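Local coordinates for protein TrwG component of type IV secretion system (Bartonella birtlesii, PDB 4JF8) that probably serves as a VirB8-like membrane component of a type IV secretion system, represented here by its soluble NTF2-like domain, at residues Asn99-Thr104 and Gln126-Gly131. Sequence-based numbering, arbitrary orientation.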
loop_
_atom_site.group_PDB
_atom_site.type_symbol
_atom_site.label_atom_id
_atom_site.label_comp_id
_atom_site.label_asym_id
_atom_site.label_seq_id
_atom_site.Cartn_x
_atom_site.Cartn_y
_atom_site.Cartn_z
ATOM N N ASN A 99 16.826 -8.827 -10.166
ATOM C CA ASN A 99 15.581 -8.640 -10.891
ATOM C C ASN A 99 15.302 -9.846 -11.769
ATOM O O ASN A 99 14.546 -9.743 -12.741
ATOM C CB ASN A 99 15.623 -7.370 -11.738
ATOM C CG ASN A 99 16.646 -7.432 -12.849
ATOM O OD1 ASN A 99 17.574 -8.229 -12.821
ATOM N ND2 ASN A 99 16.478 -6.557 -13.841
ATOM N N LYS A 100 15.871 -10.996 -11.412
ATOM C CA LYS A 100 15.774 -12.184 -12.246
ATOM C C LYS A 100 14.783 -13.210 -11.727
ATOM O O LYS A 100 14.642 -14.282 -12.286
ATOM C CB LYS A 100 17.164 -12.804 -12.384
ATOM C CG LYS A 100 18.198 -11.871 -13.045
ATOM C CD LYS A 100 17.719 -11.369 -14.402
ATOM C CE LYS A 100 18.824 -10.681 -15.207
ATOM N NZ LYS A 100 19.149 -9.310 -14.732
ATOM N N ALA A 101 14.071 -12.884 -10.654
ATOM C CA ALA A 101 12.982 -13.736 -10.180
ATOM C C ALA A 101 12.046 -12.924 -9.335
ATOM O O ALA A 101 12.468 -11.937 -8.718
ATOM C CB ALA A 101 13.522 -14.879 -9.350
ATOM N N ARG A 102 10.798 -13.378 -9.302
ATOM C CA ARG A 102 9.778 -12.844 -8.406
ATOM C C ARG A 102 9.301 -13.997 -7.541
ATOM O O ARG A 102 9.254 -15.139 -8.001
ATOM C CB ARG A 102 8.575 -12.303 -9.187
ATOM C CG ARG A 102 8.766 -10.953 -9.831
ATOM C CD ARG A 102 7.458 -10.341 -10.320
ATOM N NE ARG A 102 7.701 -9.112 -11.061
ATOM C CZ ARG A 102 7.974 -9.096 -12.358
ATOM N NH1 ARG A 102 7.968 -10.231 -13.023
ATOM N NH2 ARG A 102 8.206 -7.952 -12.985
ATOM N N ILE A 103 8.929 -13.688 -6.311
ATOM C CA ILE A 103 8.208 -14.610 -5.432
ATOM C C ILE A 103 6.842 -13.982 -5.238
ATOM O O ILE A 103 6.724 -12.908 -4.646
ATOM C CB ILE A 103 8.905 -14.850 -4.094
ATOM C CG1 ILE A 103 10.279 -15.502 -4.277
ATOM C CG2 ILE A 103 8.027 -15.784 -3.244
ATOM C CD1 ILE A 103 11.097 -15.580 -3.014
ATOM N N THR A 104 5.840 -14.643 -5.777
ATOM C CA THR A 104 4.472 -14.148 -5.746
ATOM C C THR A 104 3.696 -14.821 -4.632
ATOM O O THR A 104 3.816 -16.028 -4.420
ATOM C CB THR A 104 3.839 -14.312 -7.123
ATOM O OG1 THR A 104 4.720 -13.681 -8.078
ATOM C CG2 THR A 104 2.508 -13.628 -7.181
ATOM N N GLN A 126 7.799 -19.086 -6.883
ATOM C CA GLN A 126 8.870 -18.335 -7.530
ATOM C C GLN A 126 8.760 -18.451 -9.038
ATOM O O GLN A 126 8.592 -19.550 -9.584
ATOM C CB GLN A 126 10.226 -18.837 -7.061
ATOM C CG GLN A 126 11.402 -18.044 -7.632
ATOM C CD GLN A 126 12.701 -18.351 -6.952
ATOM O OE1 GLN A 126 12.751 -18.480 -5.732
ATOM N NE2 GLN A 126 13.767 -18.441 -7.725
ATOM N N HIS A 127 8.803 -17.306 -9.703
ATOM C CA HIS A 127 8.816 -17.234 -11.155
ATOM C C HIS A 127 10.122 -16.609 -11.561
ATOM O O HIS A 127 10.335 -15.430 -11.304
ATOM C CB HIS A 127 7.687 -16.358 -11.664
ATOM C CG HIS A 127 6.330 -16.904 -11.401
ATOM N ND1 HIS A 127 5.583 -17.504 -12.385
ATOM C CD2 HIS A 127 5.583 -16.949 -10.275
ATOM C CE1 HIS A 127 4.432 -17.905 -11.876
ATOM N NE2 HIS A 127 4.407 -17.584 -10.599
ATOM N N ASP A 128 10.998 -17.372 -12.200
ATOM C CA ASP A 128 12.242 -16.808 -12.699
ATOM C C ASP A 128 11.926 -16.052 -13.978
ATOM O O ASP A 128 11.020 -16.417 -14.731
ATOM C CB ASP A 128 13.257 -17.903 -13.002
ATOM C CG ASP A 128 13.780 -18.602 -11.743
ATOM O OD1 ASP A 128 13.525 -18.140 -10.633
ATOM O OD2 ASP A 128 14.448 -19.648 -11.887
ATOM N N SER A 129 12.709 -15.017 -14.228
ATOM C CA SER A 129 12.527 -14.185 -15.420
ATOM C C SER A 129 12.712 -15.004 -16.690
ATOM O O SER A 129 12.168 -14.656 -17.738
ATOM C CB SER A 129 13.503 -12.993 -15.415
ATOM O OG SER A 129 14.847 -13.375 -15.373
ATOM N N THR A 130 13.476 -16.095 -16.615
ATOM C CA THR A 130 13.650 -16.978 -17.752
ATOM C C THR A 130 12.383 -17.744 -18.142
ATOM O O THR A 130 12.310 -18.323 -19.228
ATOM C CB THR A 130 14.691 -18.031 -17.432
ATOM O OG1 THR A 130 14.242 -18.819 -16.319
ATOM C CG2 THR A 130 16.052 -17.387 -17.173
ATOM N N GLY A 131 11.423 -17.813 -17.229
ATOM C CA GLY A 131 10.203 -18.588 -17.418
ATOM C C GLY A 131 10.144 -19.861 -16.580
ATOM O O GLY A 131 9.111 -20.492 -16.534
HETATM O O HOH W 1 16.027 -15.919 -14.145
#
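Arg102 and His127 form the hydrogen-bonded pair at the open end of an antiparallel beta hairpin, where strand 101-112 begins and strand 117-128 ends in the four-stranded sheet of this NTF2-like VirB8 domain. Arg102 N donates to His127 O at 2.9 Å, and His127 N returns a bond to Arg102 O. One step outward the ladder is extended past the strand ends by Ser129 N, which reaches Lys100 O at 2.8 Å; the N-H...O angle is nearly straight (173°), yet the donor stands above the carbonyl plane, 51° out of it. A water also donates to Lys100 O and hydrogen-bonds to Ser129 OG, while the aliphatic part of Lys100 runs beside that hydroxyl, Lys100 CD lying 3.6 Å from Ser129 OG.

Ala101, Ile103, Gln126 and Asp128 share one face. The Gln126 chain, with CG anti to the backbone N (chi1 -177°), stretches along this face and carries its amide past the Ala101 methyl, Gln126 NE2 standing 3.9 Å from Ala101 CB. Asp128 OD1 approaches Ala101 CB to 3.5 Å, and Ile103 borders the glutamine at OE1. Leu97 of helix 93-97 packs against both Ile103 and Gln126. On the other face Arg102 turns away from the hairpin to salt bridges with Asp60 and Asp62, and Thr104 lies obliquely beside the His127 ring. From Asp128, the last residue of its strand, the chain bends through a type I turn to Gly131. The Gln126 amide is held on its nitrogen side by a 2.9 Å bond from Gln126 NE2 to the syn lone pair of Asp128 OD1, an oxygen that lies almost exactly in the amide plane.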